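Dihydropteroate synthase (PDB 6PZ2) catalyses the condensation of p-aminobenzoate with a dihydropterin pyrophosphate to give dihydropteroate, a step in bacterial folate synthesis and the target of the sulfonamides. Local coordinates at residues N254-A257 with A258-T261; I79-L82 with K83-D87; V159-E162 with M163-C167; K121-A124 with S125-K129. All blocks are in the same frame, centred on the assembly; numbering follows the deposited sequence.

How the contacts relate
Four outer helices of one (beta/alpha)8 barrel, the fold of pterin-binding enzymes, supply the contacts. In chain order they come as contact 2 (helix 68-85), contact 4 (helix 123-129), contact 3 (helix 149-166) and contact 1 (helix 251-265). Contacts 3 and 4 are neighbours, with centres about 10 Å apart, and touch where C167 packs on A124 and S125. Contact 2 lies about 24 Å from contact 4 between centres. Contact 1 lies across the barrel from both contact 3 and contact 4, with centres about 33 and 34 Å away, and faces the second subunit. Together they sample the helical layer surrounding the parallel strands, while pteroic acid is bound near the barrel axis.

Contact 1. Residues N254-A257 with A258-T261; sequences NLMA and ARMT. With SO4 (sulfate ion), chain H.
L255 points its CG anti to the backbone N (chi1 178°), while R259, one turn later, sets its CG anti to the carbonyl carbon (chi1 -73°) and then runs extended to NE. The two side chains therefore meet at the guanidinium, where L255 CD2 lies over one face near the rim, 3.8 Å from R259 NH1. M256 bends so that its CE lies on the same side, over the NH2 end, 3.8 Å from R259 NH2. Flexible, apolar groups suit this place, because they cover the flat face and leave the N-H edge to a sulfate ion, most likely a component of the crystallisation medium. R259 NH2 donates to sulfate O3 at 3.1 Å, and NH1 makes a weak bond to O1 at 3.4 Å. Further along, A257 O is gripped twice, by T261 N at 2.9 Å and by T261 OG1 at 2.8 Å, from opposite faces of its carbonyl plane; the threonine thus satisfies its buried hydroxyl on its own helix. This helix, 251-265, follows strand 245-248 of the barrel. The small A257 and A258 let it lie close against I232 and I239 of helix 228-240, while M260 and T261 pack on G230 and A233 of the second subunit.

Contact 2. Residues I79-L82 with K83-D87; sequences IKKL and KQELD
K81 and E85, one turn apart, are tied first through the backbone: E85 N donates to K81 O at 2.7 Å. This is the last turn of helix 68-85, the helical crossover of a beta-alpha-beta unit in the (beta/alpha)8 barrel, between strands 51-55 and 90-93. The preceding bonds, K83 N to I79 O at 2.9 Å and Q84 N to K80 O at 3.2 Å, belong to the same ladder. The side chains of K81 and E85 then run alongside each other off the same edge of the helix, but their charges do not pair: K81 NZ stays 4.1 Å from E85 OE2, and the carboxylate oxygen instead lies against the lysine's methylene CD at 3.2 Å. Each charge has its salt bridge on helix 33-46, K81 NZ to D35 and E85 OE1 to K42. Long, flexible side chains suit this edge, since they can span the gap between two outer helices. Q84, with its CG between the backbone N and the carbonyl carbon (chi1 64°), folds back across K81 and sets NE2 3.8 Å from K81 CG.

On the neighbouring side of the helix, the methylenes of K83 continue the apolar surface of I79, whose CG2 comes 4.0 Å from K83 CG. L82 turns inward onto I38, A41 and I90, a place for a branched apolar residue. L86, the first residue to leave helical geometry, still points back at that turn, and its CD2 meets L82 CD2 at 3.9 Å.

Contact 3. Residues V159-E162 with M163-C167; sequences VSIE and MAMSC
V159 O and M163 N start the run of backbone bonds that satisfies the end of helix 149-166, an outer helix of the (beta/alpha)8 barrel that carries the chain from strand 133-137 to strand 174-177. M163 N reaches V159 O at 3.0 Å. A164 N bonds S160 O at 2.9 Å, M165 N bonds I161 O at 2.9 Å, and S166 N bonds E162 O at 2.8 Å, so four consecutive carbonyls each receive the amide four residues on. Beyond them the pattern tightens: C167 N takes A164 O at 3.1 Å as its main acceptor and keeps only a weak bond to M163 O. A further bond from the S166 hydroxyl to M163 O is doubtful, since it rests on one of two conformers.

S160 is buried, and its OG has its main partners beyond this helix: it accepts from R118 NE and is hydrogen-bonded to G116 O, with a weak bond to F156 O on the helix itself. A serine fits here because a single small hydroxyl can serve both the arginine and the carbonyl. R118 also lies against V159 and M163, so the polar and apolar contacts share one neighbour. M163 passes back along its own helix, bringing SD 4.2 Å from V159 CG1. On another face, I161 and M165 lie side by side. The methionine, bent at chi2 and chi3 (109° and 68°), curls its methyl group toward the buried isoleucine, and M165 CE rests 3.8 Å from I161 CG2.

Contact 4. Residues K121-A124 with S125-K129; sequences KNMA and SVIGK
I127 closes over M123 one turn earlier on helix 123-129, the short crossover from strand 110-113 to strand 133-137 in the (beta/alpha)8 barrel. Its CB stands 3.7 Å from A124 O. CG1, anti to the carbonyl carbon (chi1 -76°), passes 3.6 Å from M123 O, the oxygen that accepts I127 N. The tip, CD1, lies 3.4 Å from M123 O and then meets the methionine side chain, crossing it at an angle beside CG and SD. M123 offers that surface because its CG is anti to the backbone N (chi1 179°) and its chain bends beyond. Both are buried, and V111 and L117 pack against both, so a branched and a flexible apolar side chain together fill the space between helix and sheet.

V126 N donates to N122 O at 3.0 Å, while a water takes S125 N at 2.9 Å and donates to K121 O at 2.6 Å, bridging the two. Small A124 suits the close approach of C167, just past the end of helix 149-166, and V126 packs on A97 and L104 of helix 97-105. Within the I127 pair the nearest side-chain atoms are M123 CG and I127 CD1, at 3.5 Å.

Contact 1. Residues N254-A257 with A258-T261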
# COMPACT_ATOMS: atom_id res chain seq x y z
N ASN A 254 -5.63 -6.86 -2.58
CA ASN A 254 -4.63 -6.32 -3.49
C ASN A 254 -5.29 -5.61 -4.67
O ASN A 254 -4.75 -4.62 -5.14
CB ASN A 254 -3.66 -7.40 -3.97
CG ASN A 254 -2.69 -7.81 -2.88
OD1 ASN A 254 -1.68 -7.12 -2.69
ND2 ASN A 254 -3.00 -8.90 -2.19
N LEU A 255 -6.39 -6.13 -5.21
CA LEU A 255 -7.05 -5.40 -6.33
C LEU A 255 -7.47 -3.99 -5.89
O LEU A 255 -7.28 -3.03 -6.66
CB LEU A 255 -8.26 -6.19 -6.82
CG LEU A 255 -9.07 -5.55 -7.96
CD1 LEU A 255 -8.24 -5.26 -9.19
CD2 LEU A 255 -10.22 -6.45 -8.35
N MET A 256 -8.05 -3.86 -4.69
CA MET A 256 -8.54 -2.54 -4.22
C MET A 256 -7.36 -1.57 -4.14
O MET A 256 -7.44 -0.47 -4.66
CB MET A 256 -9.25 -2.62 -2.87
CG MET A 256 -10.52 -3.43 -2.87
SD MET A 256 -11.66 -2.85 -4.15
CE MET A 256 -11.53 -4.08 -5.44
N ALA A 257 -6.22 -1.98 -3.56
CA ALA A 257 -5.02 -1.14 -3.49
C ALA A 257 -4.48 -0.80 -4.89
O ALA A 257 -3.99 0.32 -5.16
CB ALA A 257 -3.97 -1.85 -2.65
N ALA A 258 -4.53 -1.79 -5.79
CA ALA A 258 -4.05 -1.60 -7.14
C ALA A 258 -4.91 -0.56 -7.86
O ALA A 258 -4.40 0.22 -8.63
CB ALA A 258 -4.08 -2.92 -7.89
N ARG A 259 -6.21 -0.59 -7.65
CA ARG A 259 -7.08 0.41 -8.33
C ARG A 259 -6.77 1.82 -7.82
O ARG A 259 -6.73 2.74 -8.61
CB ARG A 259 -8.55 0.08 -8.06
CG ARG A 259 -9.00 -1.14 -8.84
CD ARG A 259 -10.48 -1.39 -8.70
NE ARG A 259 -10.91 -2.48 -9.54
CZ ARG A 259 -12.11 -3.05 -9.47
NH1 ARG A 259 -12.43 -4.02 -10.31
NH2 ARG A 259 -13.00 -2.63 -8.58
N MET A 260 -6.43 1.95 -6.54
CA MET A 260 -6.14 3.25 -5.98
C MET A 260 -4.83 3.73 -6.59
O MET A 260 -4.74 4.85 -7.06
CB MET A 260 -6.08 3.21 -4.44
CG MET A 260 -6.03 4.60 -3.80
SD MET A 260 -7.53 5.57 -4.19
CE MET A 260 -6.84 7.20 -4.44
N THR A 261 -3.86 2.83 -6.68
CA THR A 261 -2.59 3.20 -7.26
C THR A 261 -2.74 3.49 -8.76
O THR A 261 -2.14 4.43 -9.29
CB THR A 261 -1.55 2.09 -7.00
OG1 THR A 261 -1.62 1.66 -5.64
CG2 THR A 261 -0.17 2.56 -7.35
S SO4 H . -16.29 -4.26 -9.73
O1 SO4 H . -15.71 -4.38 -11.09
O2 SO4 H . -15.71 -5.24 -8.77
O3 SO4 H . -16.01 -2.87 -9.31
O4 SO4 H . -17.77 -4.44 -9.78

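Contact 2. Residues I79-L82 with K83-D87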
# COMPACT_ATOMS: atom_id res chain seq x y z
N ILE A 79 -7.36 -28.24 -14.27
CA ILE A 79 -7.42 -27.48 -15.53
C ILE A 79 -8.72 -27.82 -16.27
O ILE A 79 -9.38 -26.91 -16.78
CB ILE A 79 -6.20 -27.76 -16.42
CG1 ILE A 79 -4.92 -27.21 -15.81
CG2 ILE A 79 -6.44 -27.20 -17.82
CD1 ILE A 79 -3.69 -27.72 -16.48
N LYS A 80 -9.08 -29.10 -16.32
CA LYS A 80 -10.28 -29.48 -17.06
C LYS A 80 -11.50 -28.80 -16.44
O LYS A 80 -12.26 -28.19 -17.18
CB LYS A 80 -10.49 -30.99 -17.16
CG LYS A 80 -10.03 -31.58 -18.48
CD LYS A 80 -10.62 -32.93 -18.84
CE LYS A 80 -11.85 -32.87 -19.72
NZ LYS A 80 -13.08 -32.94 -18.90
N LYS A 81 -11.66 -28.87 -15.12
CA LYS A 81 -12.83 -28.24 -14.50
C LYS A 81 -12.77 -26.72 -14.63
O LYS A 81 -13.80 -26.11 -14.91
CB LYS A 81 -12.99 -28.60 -13.02
CG LYS A 81 -13.68 -29.92 -12.78
CD LYS A 81 -14.77 -29.86 -11.75
CE LYS A 81 -15.61 -31.12 -11.82
NZ LYS A 81 -16.04 -31.55 -10.47
N LEU A 82 -11.60 -26.12 -14.47
CA LEU A 82 -11.53 -24.67 -14.62
C LEU A 82 -12.03 -24.25 -16.01
O LEU A 82 -12.74 -23.27 -16.15
CB LEU A 82 -10.08 -24.21 -14.46
CG LEU A 82 -9.53 -24.24 -13.04
CD1 LEU A 82 -8.05 -23.91 -13.05
CD2 LEU A 82 -10.28 -23.27 -12.16
N LYS A 83 -11.57 -24.96 -17.02
CA LYS A 83 -11.84 -24.63 -18.41
C LYS A 83 -13.33 -24.78 -18.72
O LYS A 83 -13.85 -23.99 -19.49
CB LYS A 83 -11.02 -25.54 -19.34
CG LYS A 83 -9.54 -25.18 -19.44
CD LYS A 83 -9.29 -23.80 -20.00
CE LYS A 83 -10.14 -23.51 -21.22
NZ LYS A 83 -9.46 -22.57 -22.13
N GLN A 84 -14.02 -25.75 -18.12
CA GLN A 84 -15.45 -25.86 -18.38
C GLN A 84 -16.27 -25.01 -17.40
O GLN A 84 -17.28 -24.49 -17.84
CB GLN A 84 -15.92 -27.32 -18.41
CG GLN A 84 -15.79 -28.07 -17.09
CD GLN A 84 -15.47 -29.54 -17.27
OE1 GLN A 84 -15.31 -30.05 -18.38
NE2 GLN A 84 -15.36 -30.26 -16.16
N GLU A 85 -15.87 -24.82 -16.13
CA GLU A 85 -16.77 -24.20 -15.14
C GLU A 85 -16.50 -22.70 -14.98
O GLU A 85 -17.24 -22.06 -14.27
CB GLU A 85 -16.67 -24.87 -13.77
CG GLU A 85 -17.12 -26.32 -13.82
CD GLU A 85 -17.46 -27.00 -12.50
OE1 GLU A 85 -17.73 -26.29 -11.51
OE2 GLU A 85 -17.47 -28.25 -12.48
N LEU A 86 -15.47 -22.15 -15.60
CA LEU A 86 -14.96 -20.84 -15.24
C LEU A 86 -14.34 -20.23 -16.49
O LEU A 86 -13.54 -20.82 -17.18
CB LEU A 86 -13.91 -21.00 -14.13
CG LEU A 86 -13.90 -19.97 -13.00
CD1 LEU A 86 -15.29 -19.72 -12.43
CD2 LEU A 86 -12.95 -20.40 -11.89
N ASP A 87 -14.78 -19.04 -16.80
CA ASP A 87 -14.29 -18.35 -17.95
C ASP A 87 -13.13 -17.47 -17.47
O ASP A 87 -13.33 -16.28 -17.27
CB ASP A 87 -15.45 -17.53 -18.53
CG ASP A 87 -15.10 -16.79 -19.80
OD1 ASP A 87 -14.04 -17.09 -20.36
OD2 ASP A 87 -15.89 -15.93 -20.20

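Contact 3. Residues V159-E162 with M163-C167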
# COMPACT_ATOMS: atom_id res chain seq x y z
N VAL A 159 19.51 -13.41 -21.81
CA VAL A 159 19.80 -14.76 -22.25
C VAL A 159 18.51 -15.59 -22.41
O VAL A 159 18.35 -16.29 -23.40
CB VAL A 159 20.76 -15.44 -21.26
CG1 VAL A 159 20.85 -16.93 -21.52
CG2 VAL A 159 22.13 -14.78 -21.27
N SER A 160 17.62 -15.56 -21.41
CA SER A 160 16.36 -16.31 -21.46
C SER A 160 15.51 -15.80 -22.62
O SER A 160 14.85 -16.59 -23.29
CB SER A 160 15.62 -16.25 -20.14
OG SER A 160 16.42 -16.82 -19.10
N ILE A 161 15.54 -14.51 -22.89
CA ILE A 161 14.71 -13.97 -23.97
C ILE A 161 15.26 -14.48 -25.31
O ILE A 161 14.51 -14.78 -26.23
CB ILE A 161 14.67 -12.42 -23.94
CG1 ILE A 161 13.93 -11.91 -22.70
CG2 ILE A 161 14.07 -11.84 -25.23
CD1 ILE A 161 14.12 -10.42 -22.46
N GLU A 162 16.58 -14.57 -25.42
CA GLU A 162 17.18 -15.07 -26.66
C GLU A 162 16.87 -16.56 -26.86
O GLU A 162 16.54 -16.95 -27.99
CB GLU A 162 18.68 -14.77 -26.70
CG GLU A 162 18.95 -13.40 -27.32
CD GLU A 162 20.34 -12.82 -27.13
OE1 GLU A 162 21.28 -13.59 -26.82
OE2 GLU A 162 20.49 -11.58 -27.27
N MET A 163 16.93 -17.36 -25.79
CA MET A 163 16.46 -18.75 -25.84
C MET A 163 15.02 -18.79 -26.35
O MET A 163 14.69 -19.48 -27.33
CB MET A 163 16.51 -19.42 -24.47
CG MET A 163 17.93 -19.61 -23.99
SD MET A 163 18.01 -19.99 -22.21
CE MET A 163 17.27 -21.62 -22.18
N ALA A 164 14.16 -17.98 -25.77
CA ALA A 164 12.78 -17.99 -26.23
C ALA A 164 12.72 -17.65 -27.72
O ALA A 164 12.02 -18.28 -28.52
CB ALA A 164 11.95 -17.04 -25.41
N MET A 165 13.46 -16.64 -28.12
CA MET A 165 13.33 -16.23 -29.52
C MET A 165 13.91 -17.25 -30.51
O MET A 165 13.38 -17.42 -31.61
CB MET A 165 14.06 -14.91 -29.75
CG MET A 165 13.13 -13.93 -30.40
SD MET A 165 12.76 -12.72 -29.17
CE MET A 165 14.40 -11.98 -29.04
N SER A 166 14.97 -17.95 -30.12
CA SER A 166 15.56 -18.94 -30.99
C SER A 166 14.55 -20.06 -31.26
O SER A 166 14.72 -20.78 -32.24
CB SER A 166 16.84 -19.49 -30.40
OG SER A 166 16.57 -20.15 -29.17
N CYS A 167 13.53 -20.19 -30.41
CA CYS A 167 12.52 -21.21 -30.59
C CYS A 167 11.23 -20.59 -31.12
O CYS A 167 10.18 -21.25 -31.11
CB CYS A 167 12.22 -22.02 -29.34
SG CYS A 167 13.69 -22.88 -28.71

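Contact 4. Residues K121-A124 with S125-K129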
# COMPACT_ATOMS: atom_id res chain seq x y z
N LYS A 121 15.56 -27.84 -20.88
CA LYS A 121 16.01 -27.39 -22.20
C LYS A 121 14.84 -27.43 -23.19
O LYS A 121 14.90 -26.71 -24.18
CB LYS A 121 17.21 -28.20 -22.70
CG LYS A 121 18.42 -28.25 -21.77
CD LYS A 121 19.76 -28.54 -22.45
CE LYS A 121 19.84 -29.88 -23.15
NZ LYS A 121 19.84 -31.04 -22.21
N ASN A 122 13.77 -28.19 -22.93
CA ASN A 122 12.65 -28.21 -23.90
C ASN A 122 11.61 -27.10 -23.69
O ASN A 122 10.67 -26.98 -24.53
CB ASN A 122 11.91 -29.55 -23.90
CG ASN A 122 12.82 -30.69 -24.26
OD1 ASN A 122 13.62 -30.59 -25.20
ND2 ASN A 122 12.77 -31.74 -23.47
N MET A 123 11.76 -26.31 -22.62
CA MET A 123 10.66 -25.45 -22.20
C MET A 123 10.43 -24.38 -23.27
O MET A 123 9.29 -24.13 -23.62
CB MET A 123 10.89 -24.76 -20.85
CG MET A 123 9.72 -23.83 -20.49
SD MET A 123 8.19 -24.73 -20.15
CE MET A 123 8.59 -25.26 -18.49
N ALA A 124 11.50 -23.76 -23.77
CA ALA A 124 11.37 -22.73 -24.77
C ALA A 124 10.63 -23.25 -25.99
O ALA A 124 9.77 -22.52 -26.51
CB ALA A 124 12.71 -22.16 -25.15
N SER A 125 10.93 -24.46 -26.48
CA SER A 125 10.29 -24.89 -27.75
C SER A 125 8.84 -25.29 -27.49
O SER A 125 7.97 -25.08 -28.36
CB SER A 125 11.07 -25.96 -28.51
OG SER A 125 11.42 -27.04 -27.69
N VAL A 126 8.55 -25.78 -26.29
CA VAL A 126 7.13 -26.01 -25.93
C VAL A 126 6.35 -24.70 -25.98
O VAL A 126 5.26 -24.62 -26.56
CB VAL A 126 6.97 -26.69 -24.56
CG1 VAL A 126 5.52 -26.62 -24.08
CG2 VAL A 126 7.45 -28.13 -24.60
N ILE A 127 6.95 -23.62 -25.46
CA ILE A 127 6.20 -22.35 -25.42
C ILE A 127 5.94 -21.86 -26.85
O ILE A 127 4.83 -21.37 -27.17
CB ILE A 127 6.92 -21.31 -24.53
CG1 ILE A 127 6.70 -21.65 -23.05
CG2 ILE A 127 6.45 -19.89 -24.85
CD1 ILE A 127 7.87 -21.34 -22.19
N GLY A 128 7.00 -21.96 -27.66
CA GLY A 128 6.93 -21.57 -29.08
C GLY A 128 5.90 -22.39 -29.83
O GLY A 128 5.03 -21.85 -30.52
N LYS A 129 5.98 -23.70 -29.62
CA LYS A 129 5.11 -24.67 -30.26
C LYS A 129 3.63 -24.34 -30.03
O LYS A 129 2.85 -24.52 -30.95
CB LYS A 129 5.45 -26.06 -29.71
CG LYS A 129 4.54 -27.22 -30.10
CD LYS A 129 5.18 -28.51 -29.57
CE LYS A 129 4.52 -29.80 -29.99
NZ LYS A 129 5.29 -30.96 -29.48
O HOH W 1 13.61 -25.51 -26.04